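Local coordinates for DynF (Micromonospora chersina, PDB 6UBL), which is of unknown function in dynemicin (enediyne) biosynthesis, but probably holds a long hydrophobic molecule inside its beta barrel, where palmitic acid is bound, at residues A[41-46]-A[199-204]; A[62-67]-A[86-91]. One frame throughout, in Å; residues are numbered along the deposited sequence. Where two conformers were deposited one is given.

Interaction 1 of 2, residues A[41-46]-A[199-204]; sequences GINSID and RFNMGG. With PLM (palmitic acid), chain C.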
loop_
_atom_site.group_PDB
_atom_site.type_symbol
_atom_site.label_atom_id
_atom_site.label_comp_id
_atom_site.label_asym_id
_atom_site.label_seq_id
_atom_site.Cartn_x
_atom_site.Cartn_y
_atom_site.Cartn_z
ATOM N N GLY A 41 -15.672 -11.121 -14.933
ATOM C CA GLY A 41 -16.585 -10.773 -13.871
ATOM C C GLY A 41 -15.898 -10.789 -12.514
ATOM O O GLY A 41 -14.865 -11.432 -12.322
ATOM N N ILE A 42 -16.492 -10.063 -11.565
ATOM C CA ILE A 42 -15.963 -9.979 -10.207
ATOM C C ILE A 42 -17.084 -9.550 -9.271
ATOM O O ILE A 42 -17.973 -8.791 -9.649
ATOM C CB ILE A 42 -14.750 -9.015 -10.143
ATOM C CG1 ILE A 42 -14.167 -8.970 -8.721
ATOM C CG2 ILE A 42 -15.145 -7.606 -10.581
ATOM C CD1 ILE A 42 -12.896 -8.151 -8.603
ATOM N N ASN A 43 -17.037 -10.042 -8.036
ATOM C CA ASN A 43 -17.891 -9.555 -6.963
ATOM C C ASN A 43 -17.025 -9.307 -5.731
ATOM O O ASN A 43 -15.904 -9.822 -5.617
ATOM C CB ASN A 43 -19.055 -10.501 -6.655
ATOM C CG ASN A 43 -18.611 -11.887 -6.263
ATOM O OD1 ASN A 43 -17.934 -12.070 -5.251
ATOM N ND2 ASN A 43 -18.985 -12.877 -7.067
ATOM N N SER A 44 -17.535 -8.486 -4.816
ATOM C CA SER A 44 -16.781 -8.174 -3.611
ATOM C C SER A 44 -17.741 -7.781 -2.498
ATOM O O SER A 44 -18.924 -7.502 -2.723
ATOM C CB SER A 44 -15.758 -7.046 -3.845
ATOM O OG SER A 44 -16.375 -5.774 -3.955
ATOM N N ILE A 45 -17.204 -7.768 -1.283
ATOM C CA ILE A 45 -17.889 -7.270 -0.096
ATOM C C ILE A 45 -16.927 -6.285 0.553
ATOM O O ILE A 45 -15.780 -6.643 0.848
ATOM C CB ILE A 45 -18.256 -8.392 0.889
ATOM C CG1 ILE A 45 -19.262 -9.346 0.246
ATOM C CG2 ILE A 45 -18.842 -7.797 2.168
ATOM C CD1 ILE A 45 -19.443 -10.642 0.996
ATOM N N ASP A 46 -17.367 -5.039 0.710
ATOM C CA ASP A 46 -16.525 -3.955 1.189
ATOM C C ASP A 46 -17.142 -3.374 2.453
ATOM O O ASP A 46 -18.350 -3.136 2.504
ATOM C CB ASP A 46 -16.465 -2.786 0.203
ATOM C CG ASP A 46 -16.037 -3.181 -1.194
ATOM O OD1 ASP A 46 -16.011 -4.380 -1.536
ATOM O OD2 ASP A 46 -15.759 -2.248 -1.985
ATOM N N ARG A 199 -13.162 -8.194 0.572
ATOM C CA ARG A 199 -12.942 -9.532 0.060
ATOM C C ARG A 199 -13.621 -9.594 -1.297
ATOM O O ARG A 199 -14.576 -8.856 -1.563
ATOM C CB ARG A 199 -13.555 -10.559 1.020
ATOM C CG ARG A 199 -13.100 -10.329 2.459
ATOM C CD ARG A 199 -13.474 -11.461 3.392
ATOM N NE ARG A 199 -12.387 -11.744 4.327
ATOM C CZ ARG A 199 -11.498 -12.717 4.161
ATOM N NH1 ARG A 199 -11.565 -13.505 3.098
ATOM N NH2 ARG A 199 -10.539 -12.903 5.057
ATOM N N PHE A 200 -13.099 -10.442 -2.179
ATOM C CA PHE A 200 -13.652 -10.520 -3.522
ATOM C C PHE A 200 -13.514 -11.931 -4.064
ATOM O O PHE A 200 -12.775 -12.760 -3.527
ATOM C CB PHE A 200 -13.034 -9.478 -4.479
ATOM C CG PHE A 200 -11.574 -9.696 -4.814
ATOM C CD1 PHE A 200 -11.198 -10.437 -5.931
ATOM C CD2 PHE A 200 -10.568 -9.132 -4.033
ATOM C CE1 PHE A 200 -9.862 -10.627 -6.245
ATOM C CE2 PHE A 200 -9.239 -9.316 -4.350
ATOM C CZ PHE A 200 -8.880 -10.064 -5.460
ATOM N N ASN A 201 -14.260 -12.188 -5.136
ATOM C CA ASN A 201 -14.134 -13.411 -5.907
ATOM C C ASN A 201 -14.053 -13.036 -7.371
ATOM O O ASN A 201 -14.847 -12.220 -7.849
ATOM C CB ASN A 201 -15.340 -14.341 -5.733
ATOM C CG ASN A 201 -15.502 -14.819 -4.322
ATOM O OD1 ASN A 201 -14.729 -15.643 -3.840
ATOM N ND2 ASN A 201 -16.513 -14.302 -3.640
ATOM N N MET A 202 -13.096 -13.619 -8.076
ATOM C CA MET A 202 -13.090 -13.499 -9.524
ATOM C C MET A 202 -14.175 -14.397 -10.102
ATOM O O MET A 202 -14.420 -15.500 -9.600
ATOM C CB MET A 202 -11.743 -13.926 -10.094
ATOM C CG MET A 202 -10.555 -13.114 -9.612
ATOM S SD MET A 202 -10.738 -11.329 -9.792
ATOM C CE MET A 202 -11.016 -11.178 -11.560
ATOM N N GLY A 203 -14.854 -13.904 -11.132
ATOM C CA GLY A 203 -15.707 -14.752 -11.935
ATOM C C GLY A 203 -14.945 -15.293 -13.126
ATOM O O GLY A 203 -13.761 -15.629 -13.018
ATOM N N GLY A 204 -15.612 -15.368 -14.275
ATOM C CA GLY A 204 -14.971 -15.846 -15.492
ATOM C C GLY A 204 -15.061 -14.831 -16.613
ATOM O O GLY A 204 -15.437 -13.672 -16.395
HETATM C C1 PLM C . -5.348 -11.811 -15.011
HETATM O O1 PLM C . -6.210 -11.164 -15.751
HETATM O O2 PLM C . -4.754 -12.790 -15.382
HETATM C C2 PLM C . -5.180 -11.235 -13.641
HETATM C C3 PLM C . -6.454 -10.956 -12.888
HETATM C C4 PLM C . -6.097 -10.430 -11.531
HETATM C C5 PLM C . -7.079 -9.484 -10.948
HETATM C C6 PLM C . -6.607 -8.925 -9.627
HETATM C C7 PLM C . -7.728 -8.880 -8.624
HETATM C C8 PLM C . -8.976 -8.248 -9.187
HETATM C C9 PLM C . -8.806 -6.805 -9.578
HETATM C CA PLM C . -9.199 -5.871 -8.467
HETATM C CB PLM C . -10.705 -5.735 -8.356
HETATM C CC PLM C . -11.120 -4.329 -8.040
HETATM C CD PLM C . -11.628 -4.114 -6.640
HETATM C CE PLM C . -11.373 -2.700 -6.185
HETATM C CF PLM C . -12.238 -2.220 -5.061
HETATM C CG PLM C . -11.936 -0.811 -4.692
#
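Asn43 and Asn201 form the centre of this contact, their backbones joined by a reciprocal pair of hydrogen bonds and their side chains by a third. Asn201 ND2 donates to Asn43 OD1 over 3.1 Å, in the acceptor's carbonyl plane and on a lone pair, although the two amide planes are turned 66° apart. Asn43 CG stands between its own backbone N and carbonyl carbon (chi1 59°), which swings OD1 over toward Asn201. With Asn43 replaced by an alanine, the Asn201 amide would probably lose this acceptor and be freer to turn. Backbone bonds continue on both sides, from Ile45 N to Arg199 O (2.9 Å) and from Gly203 N to Gly41 O (2.7 Å), the latter donor standing well above the carbonyl plane. The pairing is antiparallel and joins strands 37-50 and 193-205 in the barrel wall, with Asn43, Asn201, Ile45 and Arg199 on one face and Ile42, Ser44, Phe200 and Met202 on the other. On the Ile42 face, Ile42 CD1 reaches Phe200 CD1 at 3.9 Å and Met202 SD at 4.0 Å. All three touch palmitic acid: Ile42 CD1 lies 3.3 Å from its CB, Phe200 CZ 3.6 Å from its C7, and the bent Met202 chain brings the soft SD against C8.

Interaction 2 of 2, residues A[62-67]-A[86-91]; sequences GWVRVV and IEMKMV. With PLM (palmitic acid), chain C.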
loop_
_atom_site.group_PDB
_atom_site.type_symbol
_atom_site.label_atom_id
_atom_site.label_comp_id
_atom_site.label_asym_id
_atom_site.label_seq_id
_atom_site.Cartn_x
_atom_site.Cartn_y
_atom_site.Cartn_z
ATOM N N GLY A 62 -19.687 -6.660 -10.623
ATOM C CA GLY A 62 -19.278 -5.920 -11.795
ATOM C C GLY A 62 -18.220 -6.624 -12.607
ATOM O O GLY A 62 -18.244 -7.853 -12.736
ATOM N N TRP A 63 -17.294 -5.856 -13.172
ATOM C CA TRP A 63 -16.317 -6.426 -14.081
ATOM C C TRP A 63 -15.020 -5.636 -14.017
ATOM O O TRP A 63 -14.979 -4.489 -13.556
ATOM C CB TRP A 63 -16.858 -6.473 -15.511
ATOM C CG TRP A 63 -17.448 -5.183 -15.998
ATOM C CD1 TRP A 63 -18.770 -4.840 -16.008
ATOM C CD2 TRP A 63 -16.742 -4.067 -16.564
ATOM N NE1 TRP A 63 -18.931 -3.588 -16.543
ATOM C CE2 TRP A 63 -17.706 -3.085 -16.888
ATOM C CE3 TRP A 63 -15.396 -3.802 -16.821
ATOM C CZ2 TRP A 63 -17.364 -1.862 -17.461
ATOM C CZ3 TRP A 63 -15.057 -2.584 -17.388
ATOM C CH2 TRP A 63 -16.030 -1.630 -17.701
ATOM N N VAL A 64 -13.955 -6.288 -14.473
ATOM C CA VAL A 64 -12.648 -5.676 -14.628
ATOM C C VAL A 64 -12.103 -6.071 -15.993
ATOM O O VAL A 64 -12.441 -7.124 -16.544
ATOM C CB VAL A 64 -11.655 -6.079 -13.526
ATOM C CG1 VAL A 64 -12.089 -5.532 -12.175
ATOM C CG2 VAL A 64 -11.514 -7.601 -13.470
ATOM N N ARG A 65 -11.248 -5.210 -16.534
ATOM C CA ARG A 65 -10.475 -5.479 -17.743
ATOM C C ARG A 65 -9.006 -5.365 -17.347
ATOM O O ARG A 65 -8.565 -4.310 -16.865
ATOM C CB ARG A 65 -10.869 -4.511 -18.851
ATOM C CG ARG A 65 -12.354 -4.669 -19.254
ATOM C CD ARG A 65 -12.761 -3.778 -20.415
ATOM N NE ARG A 65 -11.947 -4.091 -21.579
ATOM C CZ ARG A 65 -11.150 -3.217 -22.176
ATOM N NH1 ARG A 65 -11.097 -1.963 -21.762
ATOM N NH2 ARG A 65 -10.417 -3.597 -23.210
ATOM N N VAL A 66 -8.260 -6.459 -17.523
ATOM C CA VAL A 66 -6.887 -6.564 -17.042
ATOM C C VAL A 66 -6.013 -6.981 -18.215
ATOM O O VAL A 66 -6.213 -8.057 -18.790
ATOM C CB VAL A 66 -6.754 -7.581 -15.897
ATOM C CG1 VAL A 66 -5.301 -7.735 -15.477
ATOM C CG2 VAL A 66 -7.634 -7.175 -14.706
ATOM N N VAL A 67 -5.046 -6.136 -18.579
ATOM C CA VAL A 67 -4.085 -6.497 -19.619
ATOM C C VAL A 67 -2.926 -7.260 -18.988
ATOM O O VAL A 67 -2.444 -6.919 -17.892
ATOM C CB VAL A 67 -3.582 -5.265 -20.394
ATOM C CG1 VAL A 67 -2.853 -4.301 -19.491
ATOM C CG2 VAL A 67 -2.672 -5.717 -21.542
ATOM N N ILE A 86 -7.020 -1.893 -16.352
ATOM C CA ILE A 86 -7.220 -0.769 -17.265
ATOM C C ILE A 86 -8.639 -0.209 -17.276
ATOM O O ILE A 86 -8.841 0.919 -17.767
ATOM C CB ILE A 86 -6.760 -1.071 -18.707
ATOM C CG1 ILE A 86 -7.626 -2.158 -19.360
ATOM C CG2 ILE A 86 -5.298 -1.483 -18.736
ATOM C CD1 ILE A 86 -7.273 -2.407 -20.833
ATOM N N GLU A 87 -9.615 -0.947 -16.757
ATOM C CA GLU A 87 -10.973 -0.432 -16.687
ATOM C C GLU A 87 -11.725 -1.297 -15.688
ATOM O O GLU A 87 -11.444 -2.494 -15.560
ATOM C CB GLU A 87 -11.684 -0.509 -18.051
ATOM C CG GLU A 87 -12.923 0.379 -18.145
ATOM C CD GLU A 87 -13.551 0.382 -19.525
ATOM O OE1 GLU A 87 -13.149 -0.441 -20.369
ATOM O OE2 GLU A 87 -14.437 1.234 -19.779
ATOM N N MET A 88 -12.649 -0.673 -14.955
ATOM C CA MET A 88 -13.453 -1.370 -13.962
ATOM C C MET A 88 -14.825 -0.720 -13.889
ATOM O O MET A 88 -14.988 0.468 -14.193
ATOM C CB MET A 88 -12.805 -1.296 -12.577
ATOM C CG MET A 88 -13.549 -2.015 -11.460
ATOM S SD MET A 88 -12.511 -2.052 -9.986
ATOM C CE MET A 88 -12.372 -0.323 -9.572
ATOM N N LYS A 89 -15.813 -1.518 -13.494
ATOM C CA LYS A 89 -17.083 -0.978 -13.019
ATOM C C LYS A 89 -17.656 -1.996 -12.040
ATOM O O LYS A 89 -17.964 -3.126 -12.434
ATOM C CB LYS A 89 -18.079 -0.720 -14.155
ATOM C CG LYS A 89 -19.364 -0.048 -13.657
ATOM C CD LYS A 89 -20.304 0.394 -14.777
ATOM C CE LYS A 89 -21.400 1.333 -14.251
ATOM N NZ LYS A 89 -22.249 1.916 -15.330
ATOM N N MET A 90 -17.782 -1.617 -10.773
ATOM C CA MET A 90 -18.497 -2.432 -9.802
ATOM C C MET A 90 -19.564 -1.576 -9.140
ATOM O O MET A 90 -19.336 -0.399 -8.852
ATOM C CB MET A 90 -17.560 -2.992 -8.750
ATOM C CG MET A 90 -16.506 -3.899 -9.328
ATOM S SD MET A 90 -15.451 -4.612 -8.079
ATOM C CE MET A 90 -16.522 -5.919 -7.487
ATOM N N VAL A 91 -20.721 -2.172 -8.882
ATOM C CA VAL A 91 -21.855 -1.451 -8.323
ATOM C C VAL A 91 -22.375 -2.202 -7.107
ATOM O O VAL A 91 -22.502 -3.432 -7.124
ATOM C CB VAL A 91 -22.977 -1.265 -9.370
ATOM C CG1 VAL A 91 -24.177 -0.561 -8.745
ATOM C CG2 VAL A 91 -22.460 -0.498 -10.576
HETATM C C1 PLM C . -5.348 -11.811 -15.011
HETATM O O1 PLM C . -6.210 -11.164 -15.751
HETATM O O2 PLM C . -4.754 -12.790 -15.382
HETATM C C2 PLM C . -5.180 -11.235 -13.641
HETATM C C3 PLM C . -6.454 -10.956 -12.888
HETATM C C4 PLM C . -6.097 -10.430 -11.531
HETATM C C5 PLM C . -7.079 -9.484 -10.948
HETATM C C6 PLM C . -6.607 -8.925 -9.627
HETATM C C7 PLM C . -7.728 -8.880 -8.624
HETATM C C8 PLM C . -8.976 -8.248 -9.187
HETATM C C9 PLM C . -8.806 -6.805 -9.578
HETATM C CA PLM C . -9.199 -5.871 -8.467
HETATM C CB PLM C . -10.705 -5.735 -8.356
HETATM C CC PLM C . -11.120 -4.329 -8.040
HETATM C CD PLM C . -11.628 -4.114 -6.640
HETATM C CE PLM C . -11.373 -2.700 -6.185
HETATM C CF PLM C . -12.238 -2.220 -5.061
HETATM C CG PLM C . -11.936 -0.811 -4.692
#
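Strands 62-67 and 86-91 run antiparallel at 169°, and Ile86 and Glu87 both face Arg65 in a classic beta bulge: Arg65 N donates to Glu87 O, while Ile86 N donates to Arg65 O. On the face of Trp63 and Arg65, Arg65 NH1 makes a salt bridge to Glu87 OE1 at 2.9 Å, met nearly head-on to the C-O bond, with guanidinium and carboxylate planes 80° apart. Ile86 CD1 lies over one face of that guanidinium. The indole lies across strand 86-91, with Lys89 CB 3.4 Å above its plane near the rim, while Glu87 CG meets its edge at CH2 (3.7 Å); Trp63 CG, set between its own backbone N and carbonyl carbon (chi1 50°), folds the indole over Lys89. Gly62 suits its place because a side chain would collide with Lys89 O. On the other face Val64 CG1 packs on Met88 CG at 3.9 Å; in the conformer given, Met88 SD comes near CC of palmitic acid, a contact the second conformer makes doubtful. Val66 CG1 lies 3.6 Å from the lipid's O1. Asn39 and Asn20 accept hydrogen bonds from Arg65 NE and NH2. Strand 37-50 pairs with strand 54-68 on its other edge, and strand 100-104 continues the wall beyond strand 81-92, its Val102 and Leu104 touching Met88.

Overall arrangement
Strands 37-50 and 54-68 are hydrogen-bonded neighbours, so the two interactions are successive parts of one barrel wall, their centres about 11 Å apart. Ile42 O and Gly62 N probably form a hydrogen bond across the seam, and Met90 CE packs against Ile42 CG2. Interaction 1 brings together strands distant in sequence, and interaction 2 is nested within the loop it closes. Each has a buried apolar face on the same palmitic acid: isoleucine, phenylalanine and methionine in 41-46/199-204, valines and methionines in 62-67/86-91. The opposite faces are more exposed and differ in chemistry, a neutral amide pair in interaction 1 against a salt bridge and an indole in interaction 2.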